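Long-range contacts in endoglucanase FnCel5A (Fervidobacterium nodosum, PDB 3NCO), which probably hydrolyses beta-1,4-glucosidic bonds in cellulose as a glycoside hydrolase family 5 endoglucanase: residues 57-62 against 101-106; 97-102 against 136-141. All blocks are in the same frame, centred on the assembly; numbering follows the deposited sequence.

Interaction 1 (57-62 against 101-106); sequences SVRIPI and NCHHFE
At the C-terminal mouth of the TIM barrel, the end of strand 57-60 and P61-I62 meet the loop that leaves strand 97-101. N101 has the largest share of the contact. Its OD1 accepts the backbone N-H of I62, with N and OD1 3.0 Å apart and the donor tilted 17° from the carbonyl plane. The chi1 of 78° sets CG between the backbone N and the carbonyl carbon, which turns the amide toward P61 and I62. The backbone N of N101 reaches I60 O only through a weak bond. One step on, H103 N donates to I62 O at 2.9 Å. C102 CA lies 3.4 Å from the same oxygen, a CA-H...O contact. P61 CB sits over one face of the H103 ring, 3.7 Å from its centroid, a CH-pi contact. The amide of N101 also stands nearly perpendicular to the R59 guanidinium, 88° between planes. ND2 lies over that guanidinium face but makes no bond there, since both groups are donors. R59 is held by salt bridges to E140 and E260. Replacing N101 with an alanine would probably leave the I62 N-H without its mate and the P61-I62 backbone less firmly tied. This joining of neighbouring strand ends through an asparagine side chain belongs to the catalytic-end rim of a (beta/alpha)8 barrel, the fold of the family 5 cellulases.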
loop_
_atom_site.group_PDB
_atom_site.type_symbol
_atom_site.label_atom_id
_atom_site.label_comp_id
_atom_site.label_asym_id
_atom_site.label_seq_id
_atom_site.Cartn_x
_atom_site.Cartn_y
_atom_site.Cartn_z
ATOM N N SER A 57 8.910 -4.339 6.853
ATOM C CA SER A 57 8.349 -4.741 5.556
ATOM C C SER A 57 8.390 -3.580 4.574
ATOM O O SER A 57 8.573 -2.413 4.973
ATOM C CB SER A 57 6.905 -5.204 5.760
ATOM O OG SER A 57 6.114 -4.107 6.188
ATOM N N VAL A 58 8.268 -3.935 3.305
ATOM C CA VAL A 58 8.232 -2.923 2.259
ATOM C C VAL A 58 7.079 -3.226 1.332
ATOM O O VAL A 58 6.831 -4.378 0.979
ATOM C CB VAL A 58 9.597 -2.931 1.438
ATOM C CG1 VAL A 58 9.959 -4.287 0.864
ATOM C CG2 VAL A 58 9.699 -1.793 0.470
ATOM N N ARG A 59 6.362 -2.164 0.946
ATOM C CA ARG A 59 5.270 -2.311 0.013
ATOM C C ARG A 59 5.745 -1.697 -1.321
ATOM O O ARG A 59 6.206 -0.570 -1.315
ATOM C CB ARG A 59 4.023 -1.538 0.527
ATOM C CG ARG A 59 2.920 -1.512 -0.527
ATOM C CD ARG A 59 1.594 -1.079 0.120
ATOM N NE ARG A 59 0.430 -1.044 -0.771
ATOM C CZ ARG A 59 -0.027 0.039 -1.401
ATOM N NH1 ARG A 59 0.616 1.208 -1.330
ATOM N NH2 ARG A 59 -1.168 -0.083 -2.119
ATOM N N ILE A 60 5.626 -2.462 -2.415
ATOM C CA ILE A 60 6.199 -2.075 -3.732
ATOM C C ILE A 60 5.039 -1.879 -4.762
ATOM O O ILE A 60 4.536 -2.840 -5.326
ATOM C CB ILE A 60 7.194 -3.169 -4.271
ATOM C CG1 ILE A 60 8.242 -3.545 -3.196
ATOM C CG2 ILE A 60 7.925 -2.697 -5.518
ATOM C CD1 ILE A 60 9.229 -4.679 -3.683
ATOM N N PRO A 61 4.662 -0.619 -5.033
ATOM C CA PRO A 61 3.736 -0.236 -6.093
ATOM C C PRO A 61 4.325 -0.648 -7.472
ATOM O O PRO A 61 5.503 -0.397 -7.736
ATOM C CB PRO A 61 3.640 1.287 -5.913
ATOM C CG PRO A 61 3.964 1.538 -4.343
ATOM C CD PRO A 61 5.084 0.517 -4.161
ATOM N N ILE A 62 3.510 -1.329 -8.289
ATOM C CA ILE A 62 3.954 -1.799 -9.617
ATOM C C ILE A 62 2.902 -1.583 -10.718
ATOM O O ILE A 62 1.794 -2.076 -10.604
ATOM C CB ILE A 62 4.334 -3.324 -9.558
ATOM C CG1 ILE A 62 5.316 -3.593 -8.410
ATOM C CG2 ILE A 62 4.821 -3.840 -10.918
ATOM C CD1 ILE A 62 5.585 -5.109 -8.139
ATOM N N ASN A 101 2.031 -5.227 -5.467
ATOM C CA ASN A 101 0.624 -4.874 -5.749
ATOM C C ASN A 101 0.542 -4.698 -7.296
ATOM O O ASN A 101 1.519 -4.848 -8.025
ATOM C CB ASN A 101 0.111 -3.617 -4.931
ATOM C CG ASN A 101 0.582 -2.256 -5.493
ATOM O OD1 ASN A 101 1.272 -2.196 -6.537
ATOM N ND2 ASN A 101 0.237 -1.144 -4.782
ATOM N N CYS A 102 -0.652 -4.337 -7.792
ATOM C CA CYS A 102 -0.740 -3.640 -9.058
ATOM C C CYS A 102 -1.301 -2.243 -8.763
ATOM O O CYS A 102 -2.197 -2.087 -7.931
ATOM C CB CYS A 102 -1.682 -4.423 -9.960
ATOM S SG CYS A 102 -1.828 -3.789 -11.685
ATOM N N HIS A 103 -0.784 -1.240 -9.466
ATOM C CA HIS A 103 -0.925 0.167 -9.088
ATOM C C HIS A 103 -1.019 0.983 -10.386
ATOM O O HIS A 103 -0.436 0.632 -11.442
ATOM C CB HIS A 103 0.326 0.564 -8.327
ATOM C CG HIS A 103 0.173 1.620 -7.271
ATOM N ND1 HIS A 103 0.103 2.979 -7.506
ATOM C CD2 HIS A 103 0.235 1.486 -5.935
ATOM C CE1 HIS A 103 0.147 3.636 -6.349
ATOM N NE2 HIS A 103 0.191 2.747 -5.384
ATOM N N HIS A 104 -1.824 2.040 -10.330
ATOM C CA HIS A 104 -1.889 2.970 -11.457
ATOM C C HIS A 104 -2.271 2.279 -12.779
ATOM O O HIS A 104 -1.594 2.446 -13.770
ATOM C CB HIS A 104 -0.555 3.734 -11.598
ATOM C CG HIS A 104 -0.686 5.022 -12.340
ATOM N ND1 HIS A 104 -0.389 6.251 -11.764
ATOM C CD2 HIS A 104 -1.113 5.286 -13.600
ATOM C CE1 HIS A 104 -0.614 7.214 -12.654
ATOM N NE2 HIS A 104 -1.075 6.655 -13.760
ATOM N N PHE A 105 -3.382 1.561 -12.779
ATOM C CA PHE A 105 -3.945 1.012 -14.021
ATOM C C PHE A 105 -5.080 1.958 -14.498
ATOM O O PHE A 105 -6.244 1.732 -14.198
ATOM C CB PHE A 105 -4.441 -0.393 -13.704
ATOM C CG PHE A 105 -4.736 -1.249 -14.901
ATOM C CD1 PHE A 105 -4.906 -2.645 -14.718
ATOM C CD2 PHE A 105 -4.853 -0.716 -16.206
ATOM C CE1 PHE A 105 -5.225 -3.467 -15.824
ATOM C CE2 PHE A 105 -5.128 -1.539 -17.299
ATOM C CZ PHE A 105 -5.313 -2.935 -17.098
ATOM N N GLU A 106 -4.717 3.026 -15.245
ATOM C CA GLU A 106 -5.664 4.100 -15.566
ATOM C C GLU A 106 -6.892 3.576 -16.308
ATOM O O GLU A 106 -8.024 3.989 -16.005
ATOM C CB GLU A 106 -4.982 5.238 -16.366
ATOM C CG GLU A 106 -4.023 6.140 -15.507
ATOM C CD GLU A 106 -3.255 7.263 -16.323
ATOM O OE1 GLU A 106 -3.746 7.731 -17.400
ATOM O OE2 GLU A 106 -2.143 7.684 -15.885
#

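Interaction 2 (97-102 against 136-141); sequences VVIINC and KLFFEI
V97 lays its CG1 methyl over one face of the F138 ring, 4.1 Å from the centroid and 15° off the ring normal, a CH-pi contact. The chi1 of F138, -64°, turns CG away from its own carbonyl carbon and puts the ring under that methyl. I99 crosses F138 at a slant, its CG1 4.1 Å from F138 CB. Its other branch, CG2, meets the carboxylate oxygen E140 OE1 at 3.5 Å. E140 runs extended beside N101, pointing the same way, with the amide and carboxylate planes 63° apart. Its OE1 touches N101 CB at 3.4 Å and is salt-bridged to R59. Strands 97-101 and 137-140 are neighbouring parallel strands of the eight-stranded TIM barrel, linked by a beta-alpha-beta crossover through helix 112-130. F138, I99, N101 and E140 share the face turned to the barrel interior. V98, I100, L137 and F139 take the other face, toward the surrounding helices. There L137 CD1 touches V98 CG1 at 3.9 Å and also reaches I100 CG2. I100 and F139 lie side by side, CG1 of I100 4.0 Å from CD1 of the ring. Helix 112-130 covers this side with V126 and F130. The backbones are joined by nearly straight bonds from V98 N to K136 O, F138 N to V98 O (2.8 Å) and I100 N to F138 O. Beyond them, E140 N to I100 O and C102 N to E140 O are weak.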
loop_
_atom_site.group_PDB
_atom_site.type_symbol
_atom_site.label_atom_id
_atom_site.label_comp_id
_atom_site.label_asym_id
_atom_site.label_seq_id
_atom_site.Cartn_x
_atom_site.Cartn_y
_atom_site.Cartn_z
ATOM N N VAL A 97 9.522 -8.355 5.008
ATOM C CA VAL A 97 8.309 -8.895 4.414
ATOM C C VAL A 97 8.055 -7.983 3.217
ATOM O O VAL A 97 8.355 -6.762 3.288
ATOM C CB VAL A 97 7.167 -8.855 5.448
ATOM C CG1 VAL A 97 5.798 -9.011 4.794
ATOM C CG2 VAL A 97 7.383 -10.019 6.422
ATOM N N VAL A 98 7.548 -8.560 2.116
ATOM C CA VAL A 98 7.434 -7.768 0.899
ATOM C C VAL A 98 5.999 -7.887 0.404
ATOM O O VAL A 98 5.475 -9.026 0.335
ATOM C CB VAL A 98 8.397 -8.285 -0.191
ATOM C CG1 VAL A 98 8.252 -7.437 -1.444
ATOM C CG2 VAL A 98 9.848 -8.311 0.374
ATOM N N ILE A 99 5.392 -6.727 0.068
ATOM C CA ILE A 99 4.035 -6.694 -0.484
ATOM C C ILE A 99 4.201 -6.175 -1.912
ATOM O O ILE A 99 4.756 -5.095 -2.104
ATOM C CB ILE A 99 3.128 -5.741 0.332
ATOM C CG1 ILE A 99 2.822 -6.239 1.772
ATOM C CG2 ILE A 99 1.768 -5.593 -0.364
ATOM C CD1 ILE A 99 2.419 -5.147 2.721
ATOM N N ILE A 100 3.782 -6.970 -2.916
ATOM C CA ILE A 100 3.808 -6.465 -4.305
ATOM C C ILE A 100 2.337 -6.320 -4.758
ATOM O O ILE A 100 1.522 -7.227 -4.484
ATOM C CB ILE A 100 4.639 -7.394 -5.275
ATOM C CG1 ILE A 100 3.979 -8.801 -5.430
ATOM C CG2 ILE A 100 6.211 -7.432 -4.933
ATOM C CD1 ILE A 100 4.778 -9.698 -6.457
ATOM N N ASN A 101 2.031 -5.227 -5.467
ATOM C CA ASN A 101 0.624 -4.874 -5.749
ATOM C C ASN A 101 0.542 -4.698 -7.296
ATOM O O ASN A 101 1.519 -4.848 -8.025
ATOM C CB ASN A 101 0.111 -3.617 -4.931
ATOM C CG ASN A 101 0.582 -2.256 -5.493
ATOM O OD1 ASN A 101 1.272 -2.196 -6.537
ATOM N ND2 ASN A 101 0.237 -1.144 -4.782
ATOM N N CYS A 102 -0.652 -4.337 -7.792
ATOM C CA CYS A 102 -0.740 -3.640 -9.058
ATOM C C CYS A 102 -1.301 -2.243 -8.763
ATOM O O CYS A 102 -2.197 -2.087 -7.931
ATOM C CB CYS A 102 -1.682 -4.423 -9.960
ATOM S SG CYS A 102 -1.828 -3.789 -11.685
ATOM N N LYS A 136 6.752 -14.905 3.106
ATOM C CA LYS A 136 7.027 -13.526 3.531
ATOM C C LYS A 136 6.830 -12.560 2.351
ATOM O O LYS A 136 6.989 -11.377 2.522
ATOM C CB LYS A 136 8.455 -13.398 4.071
ATOM C CG LYS A 136 8.573 -14.013 5.466
ATOM C CD LYS A 136 10.015 -14.384 5.747
ATOM C CE LYS A 136 10.076 -15.149 7.098
ATOM N NZ LYS A 136 11.426 -15.715 7.304
ATOM N N LEU A 137 6.537 -13.109 1.169
ATOM C CA LEU A 137 6.000 -12.316 0.039
ATOM C C LEU A 137 4.464 -12.403 0.042
ATOM O O LEU A 137 3.913 -13.509 -0.098
ATOM C CB LEU A 137 6.491 -12.848 -1.308
ATOM C CG LEU A 137 5.915 -12.156 -2.556
ATOM C CD1 LEU A 137 6.385 -10.671 -2.673
ATOM C CD2 LEU A 137 6.286 -12.968 -3.808
ATOM N N PHE A 138 3.831 -11.229 0.093
ATOM C CA PHE A 138 2.352 -11.091 0.035
ATOM C C PHE A 138 1.924 -10.456 -1.287
ATOM O O PHE A 138 2.676 -9.614 -1.821
ATOM C CB PHE A 138 1.857 -10.136 1.146
ATOM C CG PHE A 138 2.111 -10.618 2.550
ATOM C CD1 PHE A 138 2.649 -11.847 2.818
ATOM C CD2 PHE A 138 1.711 -9.821 3.620
ATOM C CE1 PHE A 138 2.933 -12.237 4.159
ATOM C CE2 PHE A 138 1.941 -10.208 4.944
ATOM C CZ PHE A 138 2.578 -11.416 5.219
ATOM N N PHE A 139 0.740 -10.832 -1.810
ATOM C CA PHE A 139 0.220 -10.169 -3.008
ATOM C C PHE A 139 -0.829 -9.135 -2.617
ATOM O O PHE A 139 -1.445 -9.265 -1.551
ATOM C CB PHE A 139 -0.495 -11.175 -3.908
ATOM C CG PHE A 139 0.421 -12.216 -4.494
ATOM C CD1 PHE A 139 1.799 -11.977 -4.498
ATOM C CD2 PHE A 139 -0.091 -13.401 -5.102
ATOM C CE1 PHE A 139 2.684 -12.887 -5.015
ATOM C CE2 PHE A 139 0.784 -14.344 -5.672
ATOM C CZ PHE A 139 2.186 -14.085 -5.654
ATOM N N GLU A 140 -1.055 -8.122 -3.460
ATOM C CA GLU A 140 -2.064 -7.111 -3.189
ATOM C C GLU A 140 -2.760 -6.771 -4.505
ATOM O O GLU A 140 -2.152 -6.108 -5.333
ATOM C CB GLU A 140 -1.392 -5.870 -2.609
ATOM C CG GLU A 140 -2.445 -4.760 -2.353
ATOM C CD GLU A 140 -1.895 -3.465 -1.779
ATOM O OE1 GLU A 140 -0.657 -3.366 -1.643
ATOM O OE2 GLU A 140 -2.680 -2.562 -1.491
ATOM N N ILE A 141 -3.981 -7.278 -4.707
ATOM C CA ILE A 141 -4.614 -7.283 -6.030
ATOM C C ILE A 141 -4.604 -5.949 -6.767
ATOM O O ILE A 141 -4.171 -5.872 -7.926
ATOM C CB ILE A 141 -6.056 -7.782 -5.936
ATOM C CG1 ILE A 141 -5.967 -9.269 -5.589
ATOM C CG2 ILE A 141 -6.765 -7.690 -7.324
ATOM C CD1 ILE A 141 -7.336 -9.872 -5.170
#

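Overall arrangement
Both contacts are buried in one barrel, and N101 and C102 belong to both. Strand 97-101 lies between strands 57-60 and 137-140. Interaction 2 is a strand pairing, with regular backbone bonds, apolar side chains on the outer face and an inner face that turns polar at N101 and E140. Only K136, at its start, is exposed. Interaction 1 sits at the C-terminal strand ends and just beyond, where an asparagine amide, a histidine ring and loop backbone replace regular pairing. It buries less surface, 314 against 585 Å². The two meet in a salt bridge, R59 NE to E140 OE1 at 2.7 Å, a probable hydrogen bond, I60 N to I99 O (2.8 Å), and apolar packing of I60 on V98.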